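Local coordinates for protein endonuclease V (Homo sapiens, PDB 6OZE) that cleaves inosine-containing RNA as a metal-dependent endoribonuclease, the human descendant of a bacterial DNA-cutting enzyme, at residues Val143-Lys148 / Arg214-Cys219; Ala159-Lys164 / Phe175-Asp180; Glu163-Leu168 / Arg194-Leu199. The protein carries 4 engineered substitutions. All coordinates share one frame; numbering follows the deposited sequence. Where two conformers were deposited one is given.

Contact 1: residues Val143-Lys148 / Arg214-Cys219. Engineered in segment 214-219: S217 (natural residue Cys), A218 (natural residue Cys).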
ATOM      1  N   VAL A 143      -2.301  -4.904   1.105  1.00 20.27           N
ATOM      2  CA  VAL A 143      -0.880  -5.013   1.412  1.00 21.75           C
ATOM      3  C   VAL A 143      -0.271  -3.619   1.337  1.00 21.18           C
ATOM      4  O   VAL A 143      -0.478  -2.897   0.349  1.00 19.97           O
ATOM      5  CB  VAL A 143      -0.188  -5.929   0.395  1.00 20.98           C
ATOM      6  CG1 VAL A 143       1.329  -5.973   0.651  1.00 23.03           C
ATOM      7  CG2 VAL A 143      -0.804  -7.314   0.445  1.00 25.50           C
ATOM      8  N   GLY A 144       0.497  -3.254   2.360  1.00 20.88           N
ATOM      9  CA  GLY A 144       1.262  -2.025   2.310  1.00 22.43           C
ATOM     10  C   GLY A 144       2.592  -2.246   1.619  1.00 24.05           C
ATOM     11  O   GLY A 144       3.370  -3.123   2.018  1.00 23.78           O
ATOM     12  N   VAL A 145       2.852  -1.498   0.552  1.00 21.97           N
ATOM     13  CA  VAL A 145       4.105  -1.564  -0.195  1.00 23.07           C
ATOM     14  C   VAL A 145       4.750  -0.196  -0.078  1.00 29.05           C
ATOM     15  O   VAL A 145       4.294   0.768  -0.708  1.00 29.15           O
ATOM     16  CB  VAL A 145       3.875  -1.924  -1.673  1.00 22.16           C
ATOM     17  CG1 VAL A 145       5.204  -1.983  -2.433  1.00 25.68           C
ATOM     18  CG2 VAL A 145       3.087  -3.222  -1.788  1.00 26.83           C
ATOM     19  N   ALA A 146       5.808  -0.100   0.717  1.00 24.12           N
ATOM     20  CA  ALA A 146       6.492   1.160   0.946  1.00 27.89           C
ATOM     21  C   ALA A 146       7.867   1.142   0.292  1.00 37.03           C
ATOM     22  O   ALA A 146       8.552   0.112   0.259  1.00 34.26           O
ATOM     23  CB  ALA A 146       6.608   1.479   2.438  1.00 31.39           C
ATOM     24  N   LYS A 147       8.260   2.291  -0.236  1.00 34.02           N
ATOM     25  CA  LYS A 147       9.542   2.450  -0.904  1.00 34.50           C
ATOM     26  C   LYS A 147      10.651   2.887   0.042  1.00 37.38           C
ATOM     27  O   LYS A 147      11.826   2.829  -0.339  1.00 47.02           O
ATOM     28  CB  LYS A 147       9.395   3.429  -2.077  1.00 41.51           C
ATOM     29  CG  LYS A 147       8.411   2.926  -3.138  1.00 46.48           C
ATOM     30  CD  LYS A 147       7.750   4.040  -3.941  1.00 53.15           C
ATOM     31  CE  LYS A 147       6.660   3.470  -4.851  1.00 53.74           C
ATOM     32  NZ  LYS A 147       5.847   4.526  -5.520  1.00 60.57           N
ATOM     33  N   LYS A 148      10.315   3.294   1.266  1.00 41.52           N
ATOM     34  CA  LYS A 148      11.309   3.653   2.267  1.00 44.87           C
ATOM     35  C   LYS A 148      10.879   3.132   3.632  1.00 45.69           C
ATOM     36  O   LYS A 148       9.696   2.893   3.890  1.00 43.20           O
ATOM     37  CB  LYS A 148      11.564   5.168   2.321  1.00 50.96           C
ATOM     38  CG  LYS A 148      10.349   6.007   2.655  1.00 60.15           C
ATOM     39  CD  LYS A 148      10.725   7.482   2.757  1.00 75.96           C
ATOM     40  CE  LYS A 148       9.500   8.385   2.700  1.00 83.42           C
ATOM     41  NZ  LYS A 148       8.529   8.101   3.793  1.00 88.07           N
ATOM     42  N   ARG A 214       5.061 -12.683  -0.721  1.00 23.95           N
ATOM     43  CA  ARG A 214       5.085 -13.511  -1.921  0.50 24.84           C
ATOM     44  C   ARG A 214       4.249 -12.896  -3.037  1.00 23.34           C
ATOM     45  O   ARG A 214       4.651 -12.928  -4.206  1.00 23.83           O
ATOM     46  CB  ARG A 214       4.610 -14.918  -1.592  0.50 27.56           C
ATOM     47  CG  ARG A 214       5.536 -15.638  -0.629  0.50 30.07           C
ATOM     48  CD  ARG A 214       5.373 -17.144  -0.716  0.50 34.75           C
ATOM     49  NE  ARG A 214       3.970 -17.549  -0.737  0.50 33.11           N
ATOM     50  CZ  ARG A 214       3.317 -17.930  -1.830  0.50 32.55           C
ATOM     51  NH1 ARG A 214       2.040 -18.279  -1.747  0.50 32.76           N
ATOM     52  NH2 ARG A 214       3.942 -17.958  -3.003  0.50 25.89           N
ATOM     53  N   LEU A 215       3.081 -12.347  -2.703  1.00 21.75           N
ATOM     54  CA  LEU A 215       2.258 -11.710  -3.725  1.00 22.23           C
ATOM     55  C   LEU A 215       2.973 -10.506  -4.322  1.00 19.87           C
ATOM     56  O   LEU A 215       2.942 -10.293  -5.541  1.00 19.82           O
ATOM     57  CB  LEU A 215       0.927 -11.241  -3.118  1.00 20.31           C
ATOM     58  CG  LEU A 215       0.015 -10.470  -4.073  1.00 22.00           C
ATOM     59  CD1 LEU A 215      -0.358 -11.341  -5.259  1.00 25.44           C
ATOM     60  CD2 LEU A 215      -1.232  -9.989  -3.323  1.00 23.52           C
ATOM     61  N   THR A 216       3.608  -9.693  -3.475  1.00 19.67           N
ATOM     62  CA  THR A 216       4.328  -8.533  -3.995  1.00 18.03           C
ATOM     63  C   THR A 216       5.428  -8.967  -4.957  1.00 19.41           C
ATOM     64  O   THR A 216       5.613  -8.360  -6.021  1.00 20.03           O
ATOM     65  CB  THR A 216       4.899  -7.730  -2.827  1.00 21.89           C
ATOM     66  OG1 THR A 216       3.819  -7.331  -1.972  1.00 21.75           O
ATOM     67  CG2 THR A 216       5.575  -6.462  -3.340  1.00 24.27           C
ATOM     68  N   SER A 217       6.176 -10.011  -4.596  1.00 20.19           N
ATOM     69  CA  SER A 217       7.179 -10.537  -5.518  0.58 19.28           C
ATOM     70  C   SER A 217       6.544 -10.985  -6.829  1.00 20.01           C
ATOM     71  O   SER A 217       7.065 -10.685  -7.915  1.00 23.26           O
ATOM     72  CB  SER A 217       7.960 -11.688  -4.871  0.58 20.05           C
ATOM     73  OG  SER A 217       9.133 -11.968  -5.611  0.58 24.39           O
ATOM     74  N   ALA A 218       5.415 -11.695  -6.752  1.00 19.16           N
ATOM     75  CA  ALA A 218       4.764 -12.210  -7.950  1.00 20.68           C
ATOM     76  C   ALA A 218       4.270 -11.088  -8.853  1.00 20.96           C
ATOM     77  O   ALA A 218       4.175 -11.272 -10.077  1.00 23.24           O
ATOM     78  CB  ALA A 218       3.605 -13.120  -7.546  1.00 22.98           C
ATOM     79  N   CYS A 219       3.978  -9.928  -8.273  1.00 20.73           N
ATOM     80  CA  CYS A 219       3.471  -8.790  -9.028  1.00 20.90           C
ATOM     81  C   CYS A 219       4.565  -7.870  -9.540  1.00 22.66           C
ATOM     82  O   CYS A 219       4.245  -6.861 -10.175  1.00 23.69           O
ATOM     83  CB  CYS A 219       2.475  -7.981  -8.181  1.00 21.41           C
ATOM     84  SG  CYS A 219       0.943  -8.835  -7.909  1.00 22.93           S
TER
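V143 and V145 on strand 142-146 meet T216 of helix 209-218, a buried helix-on-sheet contact in the RNase H-like fold of endonuclease V. The strand lies inside the mixed sheet, between the parallel strand 115-118 and the antiparallel strand 199-205. V143 comes first. Its CG1 stands anti to the backbone N (chi1 176°), which extends the methyl toward the helix, 3.9 Å from T216 OG1; the two side chains run at a slant to each other. G144 has no side chain to offer and its backbone bonds with S202 of the neighbouring strand. V145 again turns toward the helix, but here the other methyl, CG2, does the touching, and its side chain slides past T216 in the opposite sense. Branched valines suit such a place, because they favour extended backbone and give the helix a smooth apolar surface. Beyond the touching part, K147 NZ forms a salt bridge with D118. I201 packs on both valines and on T216. A threonine is tolerated in this apolar setting because its hydroxyl has a partner within its own helix: T216 OG1 is hydrogen-bonded to A212 O, and it lies 4.2 Å from V145 CG2.

Contact 2: residues Ala159-Lys164 / Phe175-Asp180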
ATOM      1  N   ALA A 159      23.395   0.274  10.716  1.00 37.95           N
ATOM      2  CA  ALA A 159      24.387  -0.616  10.122  1.00 36.66           C
ATOM      3  C   ALA A 159      23.823  -2.014   9.912  1.00 34.43           C
ATOM      4  O   ALA A 159      24.036  -2.624   8.856  1.00 33.70           O
ATOM      5  CB  ALA A 159      25.652  -0.647  10.972  1.00 40.31           C
ATOM      6  N   LEU A 160      23.091  -2.539  10.901  1.00 32.49           N
ATOM      7  CA  LEU A 160      22.457  -3.851  10.741  1.00 31.11           C
ATOM      8  C   LEU A 160      21.561  -3.899   9.508  1.00 31.26           C
ATOM      9  O   LEU A 160      21.619  -4.840   8.700  1.00 29.32           O
ATOM     10  CB  LEU A 160      21.657  -4.198  11.996  1.00 35.49           C
ATOM     11  CG  LEU A 160      20.746  -5.418  11.885  1.00 38.83           C
ATOM     12  CD1 LEU A 160      21.586  -6.677  11.821  1.00 40.51           C
ATOM     13  CD2 LEU A 160      19.775  -5.488  13.047  1.00 52.40           C
ATOM     14  N   HIS A 161      20.698  -2.899   9.358  1.00 27.68           N
ATOM     15  CA  HIS A 161      19.788  -2.880   8.229  1.00 27.30           C
ATOM     16  C   HIS A 161      20.547  -2.886   6.909  1.00 25.47           C
ATOM     17  O   HIS A 161      20.189  -3.620   5.985  1.00 26.66           O
ATOM     18  CB  HIS A 161      18.889  -1.648   8.332  1.00 27.35           C
ATOM     19  CG  HIS A 161      17.714  -1.702   7.413  1.00 30.45           C
ATOM     20  ND1 HIS A 161      16.695  -2.616   7.569  1.00 31.34           N
ATOM     21  CD2 HIS A 161      17.412  -0.984   6.306  1.00 31.42           C
ATOM     22  CE1 HIS A 161      15.804  -2.445   6.606  1.00 30.94           C
ATOM     23  NE2 HIS A 161      16.215  -1.460   5.827  1.00 28.37           N
ATOM     24  N   LYS A 162      21.620  -2.097   6.817  1.00 28.43           N
ATOM     25  CA  LYS A 162      22.385  -2.040   5.571  1.00 28.79           C
ATOM     26  C   LYS A 162      23.103  -3.356   5.266  1.00 30.80           C
ATOM     27  O   LYS A 162      23.194  -3.761   4.100  1.00 28.61           O
ATOM     28  CB  LYS A 162      23.349  -0.858   5.602  1.00 33.68           C
ATOM     29  CG  LYS A 162      22.615   0.487   5.603  1.00 39.78           C
ATOM     30  CD  LYS A 162      23.564   1.659   5.783  1.00 50.16           C
ATOM     31  CE  LYS A 162      22.815   2.985   5.680  1.00 58.11           C
ATOM     32  NZ  LYS A 162      21.776   3.135   6.737  1.00 58.92           N
ATOM     33  N   GLU A 163      23.634  -4.039   6.283  1.00 26.70           N
ATOM     34  CA  GLU A 163      24.269  -5.326   6.019  1.00 26.56           C
ATOM     35  C   GLU A 163      23.249  -6.378   5.599  1.00 26.50           C
ATOM     36  O   GLU A 163      23.531  -7.218   4.736  1.00 28.54           O
ATOM     37  CB  GLU A 163      25.031  -5.781   7.249  1.00 28.36           C
ATOM     38  CG  GLU A 163      26.170  -4.855   7.673  1.00 31.23           C
ATOM     39  CD  GLU A 163      27.305  -4.738   6.656  1.00 40.48           C
ATOM     40  OE1 GLU A 163      28.318  -4.093   6.991  1.00 45.14           O
ATOM     41  OE2 GLU A 163      27.203  -5.276   5.531  1.00 38.47           O
ATOM     42  N   LYS A 164      22.046  -6.339   6.178  1.00 24.82           N
ATOM     43  CA  LYS A 164      21.028  -7.288   5.747  0.50 24.35           C
ATOM     44  C   LYS A 164      20.621  -7.038   4.300  1.00 24.74           C
ATOM     45  O   LYS A 164      20.334  -7.990   3.562  1.00 26.22           O
ATOM     46  CB  LYS A 164      19.846  -7.282   6.719  0.50 24.70           C
ATOM     47  CG  LYS A 164      20.211  -7.917   8.062  0.50 29.05           C
ATOM     48  CD  LYS A 164      19.231  -7.542   9.158  0.50 34.78           C
ATOM     49  CE  LYS A 164      17.900  -8.243   8.978  0.50 28.41           C
ATOM     50  NZ  LYS A 164      16.891  -7.734   9.961  0.50 34.31           N
ATOM     51  N   PHE A 175      13.927 -10.190   4.237  1.00 21.40           N
ATOM     52  CA  PHE A 175      14.301 -10.348   5.636  1.00 23.52           C
ATOM     53  C   PHE A 175      13.296  -9.631   6.529  1.00 21.31           C
ATOM     54  O   PHE A 175      12.663  -8.664   6.095  1.00 22.88           O
ATOM     55  CB  PHE A 175      15.742  -9.884   5.946  1.00 23.17           C
ATOM     56  CG  PHE A 175      16.023  -8.410   5.714  1.00 25.39           C
ATOM     57  CD1 PHE A 175      15.708  -7.458   6.681  1.00 26.14           C
ATOM     58  CD2 PHE A 175      16.691  -7.988   4.574  1.00 22.87           C
ATOM     59  CE1 PHE A 175      16.037  -6.128   6.506  1.00 24.39           C
ATOM     60  CE2 PHE A 175      17.005  -6.645   4.383  1.00 24.01           C
ATOM     61  CZ  PHE A 175      16.670  -5.716   5.348  1.00 24.84           C
ATOM     62  N   PRO A 176      13.103 -10.101   7.759  1.00 22.40           N
ATOM     63  CA  PRO A 176      12.056  -9.532   8.614  1.00 26.56           C
ATOM     64  C   PRO A 176      12.476  -8.240   9.298  1.00 25.87           C
ATOM     65  O   PRO A 176      13.653  -8.003   9.575  1.00 27.23           O
ATOM     66  CB  PRO A 176      11.811 -10.640   9.646  1.00 29.50           C
ATOM     67  CG  PRO A 176      13.144 -11.339   9.754  1.00 30.76           C
ATOM     68  CD  PRO A 176      13.727 -11.298   8.358  1.00 24.69           C
ATOM     69  N   LEU A 177      11.468  -7.387   9.560  1.00 25.81           N
ATOM     70  CA  LEU A 177      11.652  -6.140  10.293  1.00 29.23           C
ATOM     71  C   LEU A 177      11.010  -6.314  11.662  1.00 32.88           C
ATOM     72  O   LEU A 177       9.781  -6.363  11.779  1.00 36.13           O
ATOM     73  CB  LEU A 177      11.011  -4.983   9.524  1.00 26.55           C
ATOM     74  CG  LEU A 177      11.521  -4.895   8.081  1.00 28.19           C
ATOM     75  CD1 LEU A 177      10.648  -3.940   7.266  1.00 30.51           C
ATOM     76  CD2 LEU A 177      12.969  -4.450   8.049  1.00 31.46           C
ATOM     77  N   LEU A 178      11.846  -6.422  12.685  1.00 36.92           N
ATOM     78  CA  LEU A 178      11.426  -6.756  14.034  1.00 41.96           C
ATOM     79  C   LEU A 178      11.313  -5.467  14.836  1.00 43.25           C
ATOM     80  O   LEU A 178      12.281  -4.704  14.923  1.00 43.99           O
ATOM     81  CB  LEU A 178      12.479  -7.668  14.664  1.00 51.20           C
ATOM     82  CG  LEU A 178      12.134  -8.634  15.795  1.00 69.45           C
ATOM     83  CD1 LEU A 178      12.687  -8.149  17.133  1.00 79.19           C
ATOM     84  CD2 LEU A 178      10.641  -8.847  15.861  1.00 75.44           C
ATOM     85  N   GLY A 179      10.135  -5.218  15.401  1.00 37.34           N
ATOM     86  CA  GLY A 179       9.997  -4.111  16.324  1.00 40.39           C
ATOM     87  C   GLY A 179      10.848  -4.339  17.557  1.00 64.66           C
ATOM     88  O   GLY A 179      11.166  -5.476  17.908  1.00 64.81           O
ATOM     89  N   ASP A 180      11.233  -3.239  18.213  1.00 61.17           N
ATOM     90  CA  ASP A 180      12.128  -3.343  19.364  1.00 78.66           C
ATOM     91  C   ASP A 180      11.671  -4.412  20.349  1.00 93.86           C
ATOM     92  O   ASP A 180      12.501  -5.040  21.012  1.00104.16           O
ATOM     93  CB  ASP A 180      12.272  -1.987  20.062  1.00 75.97           C
ATOM     94  CG  ASP A 180      13.572  -1.280  19.709  1.00 77.84           C
ATOM     95  OD1 ASP A 180      14.360  -1.831  18.910  1.00 76.94           O
ATOM     96  OD2 ASP A 180      13.807  -0.170  20.232  1.00 84.37           O
TER
HETATM   97  O   HOH W   1      15.714  -9.744  10.785  1.00 50.11           O
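F175 of strand 174-178 is the centre of this contact, with K164 over one face of its ring and H161 at the ring's edge. The aliphatic contact comes first: K164 CB sits 3.7 Å from the F175 ring centroid and only 9° off the normal, a CH-pi interaction almost squarely above the middle of the face. A long lysine suits this position, since its methylenes can cover an aromatic ring while the charged end goes on to the P176 carbonyl at the rim. Its chain bends at the third torsion, which carries CE back along the ring to 3.3 Å from F175 CD1. The aromatic contact is different in kind. The H161 and F175 rings are oblique, their planes at 74°, and H161 CE1 approaches F175 CZ at 3.6 Å. H161 CG lies anti to the backbone N, which swings the imidazole from the helix flank to the phenylalanine rim, and H161 NE2 is fixed by a hydrogen bond to Y200 OH. L177 adds an apolar touch, its CD2 3.8 Å from H161 CE1 near the imidazole plane. In the polar contact, K164 NZ of the conformer described makes a weak 3.3 Å hydrogen bond to P176 O, backed by a water that donates to P176 O at 3.0 Å and also lies beside K164 NZ. Replacing F175 by an alanine would probably open a gap under the helix, depriving the K164 methylenes of their aromatic platform and leaving the H161 ring less well buttressed. The axes of 159-164 and 175-178 run nearly antiparallel (165°), 10.6 Å apart at closest approach, with the strand bonded on to strand 184-189. This is the helix-on-sheet layering of an alpha/beta fold, here at the outermost strand of the RNase H-like sheet.

Contact 3: residues Glu163-Leu168 / Arg194-Leu199. With NA (sodium ion), chain F.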
ATOM      1  N   GLU A 163      23.634  -4.039   6.283  1.00 26.70           N
ATOM      2  CA  GLU A 163      24.269  -5.326   6.019  1.00 26.56           C
ATOM      3  C   GLU A 163      23.249  -6.378   5.599  1.00 26.50           C
ATOM      4  O   GLU A 163      23.531  -7.218   4.736  1.00 28.54           O
ATOM      5  CB  GLU A 163      25.031  -5.781   7.249  1.00 28.36           C
ATOM      6  CG  GLU A 163      26.170  -4.855   7.673  1.00 31.23           C
ATOM      7  CD  GLU A 163      27.305  -4.738   6.656  1.00 40.48           C
ATOM      8  OE1 GLU A 163      28.318  -4.093   6.991  1.00 45.14           O
ATOM      9  OE2 GLU A 163      27.203  -5.276   5.531  1.00 38.47           O
ATOM     10  N   LYS A 164      22.046  -6.339   6.178  1.00 24.82           N
ATOM     11  CA  LYS A 164      21.028  -7.288   5.747  0.50 24.35           C
ATOM     12  C   LYS A 164      20.621  -7.038   4.300  1.00 24.74           C
ATOM     13  O   LYS A 164      20.334  -7.990   3.562  1.00 26.22           O
ATOM     14  CB  LYS A 164      19.846  -7.282   6.719  0.50 24.70           C
ATOM     15  CG  LYS A 164      20.211  -7.917   8.062  0.50 29.05           C
ATOM     16  CD  LYS A 164      19.231  -7.542   9.158  0.50 34.78           C
ATOM     17  CE  LYS A 164      17.900  -8.243   8.978  0.50 28.41           C
ATOM     18  NZ  LYS A 164      16.891  -7.734   9.961  0.50 34.31           N
ATOM     19  N   ILE A 165      20.591  -5.774   3.877  1.00 26.00           N
ATOM     20  CA  ILE A 165      20.320  -5.468   2.476  1.00 27.16           C
ATOM     21  C   ILE A 165      21.446  -5.981   1.594  1.00 27.12           C
ATOM     22  O   ILE A 165      21.203  -6.558   0.526  1.00 26.67           O
ATOM     23  CB  ILE A 165      20.096  -3.959   2.303  1.00 27.65           C
ATOM     24  CG1 ILE A 165      18.795  -3.535   2.990  1.00 26.28           C
ATOM     25  CG2 ILE A 165      20.095  -3.594   0.829  1.00 29.91           C
ATOM     26  CD1 ILE A 165      18.593  -2.032   3.058  1.00 28.99           C
ATOM     27  N   ARG A 166      22.696  -5.808   2.039  1.00 27.07           N
ATOM     28  CA  ARG A 166      23.825  -6.334   1.275  1.00 29.80           C
ATOM     29  C   ARG A 166      23.644  -7.814   0.956  1.00 33.68           C
ATOM     30  O   ARG A 166      23.974  -8.264  -0.145  1.00 32.25           O
ATOM     31  CB  ARG A 166      25.135  -6.111   2.033  1.00 29.57           C
ATOM     32  CG  ARG A 166      26.339  -6.789   1.370  1.00 31.95           C
ATOM     33  CD  ARG A 166      27.655  -6.518   2.078  1.00 34.31           C
ATOM     34  NE  ARG A 166      27.660  -6.959   3.470  1.00 35.81           N
ATOM     35  CZ  ARG A 166      27.930  -8.197   3.867  1.00 37.75           C
ATOM     36  NH1 ARG A 166      27.912  -8.494   5.161  1.00 33.89           N
ATOM     37  NH2 ARG A 166      28.236  -9.135   2.978  1.00 36.93           N
ATOM     38  N   LEU A 167      23.090  -8.582   1.897  1.00 26.45           N
ATOM     39  CA  LEU A 167      22.984 -10.022   1.729  1.00 31.36           C
ATOM     40  C   LEU A 167      21.779 -10.450   0.902  1.00 27.94           C
ATOM     41  O   LEU A 167      21.701 -11.628   0.528  1.00 30.55           O
ATOM     42  CB  LEU A 167      23.009 -10.707   3.095  1.00 31.02           C
ATOM     43  CG  LEU A 167      24.421 -10.665   3.686  1.00 34.88           C
ATOM     44  CD1 LEU A 167      24.369 -10.837   5.172  1.00 47.99           C
ATOM     45  CD2 LEU A 167      25.289 -11.735   3.042  1.00 37.09           C
ATOM     46  N   LEU A 168      20.866  -9.532   0.594  1.00 26.62           N
ATOM     47  CA  LEU A 168      19.845  -9.820  -0.407  1.00 28.17           C
ATOM     48  C   LEU A 168      20.522 -10.005  -1.757  1.00 29.44           C
ATOM     49  O   LEU A 168      21.427  -9.249  -2.118  1.00 37.12           O
ATOM     50  CB  LEU A 168      18.859  -8.654  -0.508  1.00 27.24           C
ATOM     51  CG  LEU A 168      18.002  -8.316   0.714  1.00 29.04           C
ATOM     52  CD1 LEU A 168      17.235  -7.013   0.507  1.00 25.37           C
ATOM     53  CD2 LEU A 168      17.038  -9.462   1.024  1.00 29.03           C
ATOM     54  N   ARG A 194      18.031  -6.675 -10.469  1.00 40.86           N
ATOM     55  CA  ARG A 194      18.988  -5.636 -10.826  1.00 46.41           C
ATOM     56  C   ARG A 194      18.888  -4.390  -9.952  1.00 52.04           C
ATOM     57  O   ARG A 194      19.457  -3.354 -10.308  1.00 64.42           O
ATOM     58  CB  ARG A 194      18.861  -5.271 -12.307  1.00 57.21           C
ATOM     59  CG  ARG A 194      19.508  -6.279 -13.250  1.00 67.28           C
ATOM     60  CD  ARG A 194      19.356  -5.864 -14.704  1.00 79.01           C
ATOM     61  NE  ARG A 194      17.990  -6.043 -15.187  1.00 85.96           N
ATOM     62  CZ  ARG A 194      17.535  -7.165 -15.735  1.00 91.06           C
ATOM     63  NH1 ARG A 194      18.340  -8.211 -15.871  1.00 93.87           N
ATOM     64  NH2 ARG A 194      16.277  -7.243 -16.148  1.00 89.98           N
ATOM     65  N   SER A 195      18.186  -4.459  -8.825  1.00 41.86           N
ATOM     66  CA  SER A 195      18.041  -3.330  -7.914  0.50 43.95           C
ATOM     67  C   SER A 195      18.427  -3.778  -6.515  1.00 44.71           C
ATOM     68  O   SER A 195      17.972  -4.826  -6.060  1.00 46.79           O
ATOM     69  CB  SER A 195      16.592  -2.845  -7.886  0.50 46.84           C
ATOM     70  OG  SER A 195      15.773  -3.761  -7.176  0.50 48.89           O
ATOM     71  N   THR A 196      19.238  -2.980  -5.832  1.00 43.52           N
ATOM     72  CA  THR A 196      19.649  -3.334  -4.480  1.00 45.35           C
ATOM     73  C   THR A 196      18.720  -2.793  -3.400  1.00 40.57           C
ATOM     74  O   THR A 196      18.714  -3.331  -2.287  1.00 39.55           O
ATOM     75  CB  THR A 196      21.088  -2.868  -4.222  1.00 55.88           C
ATOM     76  OG1 THR A 196      21.418  -3.065  -2.840  1.00 67.63           O
ATOM     77  CG2 THR A 196      21.246  -1.404  -4.576  1.00 50.35           C
ATOM     78  N   ARG A 197      17.927  -1.768  -3.705  1.00 35.92           N
ATOM     79  CA  ARG A 197      17.098  -1.112  -2.696  1.00 37.42           C
ATOM     80  C   ARG A 197      15.795  -1.887  -2.517  1.00 31.09           C
ATOM     81  O   ARG A 197      15.050  -2.056  -3.486  1.00 30.83           O
ATOM     82  CB  ARG A 197      16.800   0.315  -3.129  1.00 48.14           C
ATOM     83  CG  ARG A 197      16.102   1.161  -2.077  1.00 59.33           C
ATOM     84  CD  ARG A 197      15.885   2.587  -2.571  1.00 70.01           C
ATOM     85  NE  ARG A 197      14.526   3.065  -2.319  1.00 76.59           N
ATOM     86  CZ  ARG A 197      14.006   4.164  -2.859  1.00 84.74           C
ATOM     87  NH1 ARG A 197      12.762   4.523  -2.575  1.00 86.53           N
ATOM     88  NH2 ARG A 197      14.729   4.905  -3.688  1.00 88.97           N
ATOM     89  N   PRO A 198      15.493  -2.378  -1.323  1.00 28.20           N
ATOM     90  CA  PRO A 198      14.317  -3.233  -1.147  1.00 23.39           C
ATOM     91  C   PRO A 198      13.036  -2.415  -1.047  1.00 24.11           C
ATOM     92  O   PRO A 198      13.041  -1.188  -0.884  1.00 27.51           O
ATOM     93  CB  PRO A 198      14.593  -3.943   0.182  1.00 31.11           C
ATOM     94  CG  PRO A 198      15.442  -2.980   0.941  1.00 35.58           C
ATOM     95  CD  PRO A 198      16.284  -2.252  -0.084  1.00 32.95           C
ATOM     96  N   LEU A 199      11.919  -3.123  -1.165  1.00 23.64           N
ATOM     97  CA  LEU A 199      10.634  -2.578  -0.770  1.00 20.87           C
ATOM     98  C   LEU A 199      10.342  -2.995   0.661  1.00 23.13           C
ATOM     99  O   LEU A 199      10.851  -4.000   1.154  1.00 24.63           O
ATOM    100  CB  LEU A 199       9.530  -3.148  -1.654  1.00 23.76           C
ATOM    101  CG  LEU A 199       9.744  -3.156  -3.157  1.00 31.91           C
ATOM    102  CD1 LEU A 199       8.585  -3.900  -3.812  1.00 32.95           C
ATOM    103  CD2 LEU A 199       9.821  -1.739  -3.679  1.00 32.70           C
TER
HETATM  104 NA    NA F 305      23.570  -8.431  -2.417  1.00 36.14          NA
HETATM  105  O   HOH W   2      20.049  -5.717  -2.288  1.00 41.13           O
HETATM  106  O   HOH W   3      22.396  -6.502  -2.073  1.00 37.94           O
HETATM  107  O   HOH W   4      25.901  -7.641  -2.694  1.00 57.56           O
HETATM  108  O   HOH W   5      23.330  -8.011  -4.873  1.00 58.30           O
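I165 meets P198 across this contact, and beside them on the helix lies the guanidinium of R166. L167 CG rests over one face of that plane, 4.0 Å above it and offset toward the rim, while the E163 carboxylate comes in at the edge. R166 NE donates to E163 OE2 at 2.7 Å, with an N-H...O angle of 172° and only 2° out of the guanidinium plane, so the bond fixes the rotation of the guanidinium, one turn along from E163. The proline ring is the apolar counterpart. I165 CD1 reaches P198 CD at 3.9 Å, the side chains crossing near a right angle, and L168 CD1 touches P198 CB from the end of the helix. The branch of I165 serves both neighbours: with CG2 anti to the backbone N, that methyl turns to T196 and packs 3.4 Å from T196 O. A rigid proline suits the loop, as it gives the two aliphatic residues a fixed apolar surface. Water connects the backbones, one molecule donating to I165 O and to T196 O. A second donates to I165 O and also binds the sodium ion. R166 O and L168 O, both at 2.3 Å, share that ion with three waters and Q169 OE1. A hard cation prefers such oxygen ligands, and backbone carbonyls around the last turn of the helix supply two of them. The chemistry thus implies a divided contact: apolar side chains face the loop, while sodium and water take up backbone carbonyl oxygens of the helix's last turn and of the loop.

Overall arrangement
All three contacts lie within the endonuclease V family region; contacts 1 and 2 rest on the same RNase H-like sheet, and contact 3 sets helix 159-167 against the loop leading into one of its strands. Along the chain, contacts 2 and 3 are nested inside the loop closed by contact 1, and both start from that helix, sharing E163 and K164. The centres of contacts 2 and 3 are about 11 Å apart; contact 1 lies about 14 Å from contact 3 and about 17 Å from contact 2. F175 packs on I165 and L168. R197 NH1 probably hydrogen-bonds K147 O, and L199 packs on V145 and T216, so the loop and the start of strand 199-205 together connect the outer helix with contact 1.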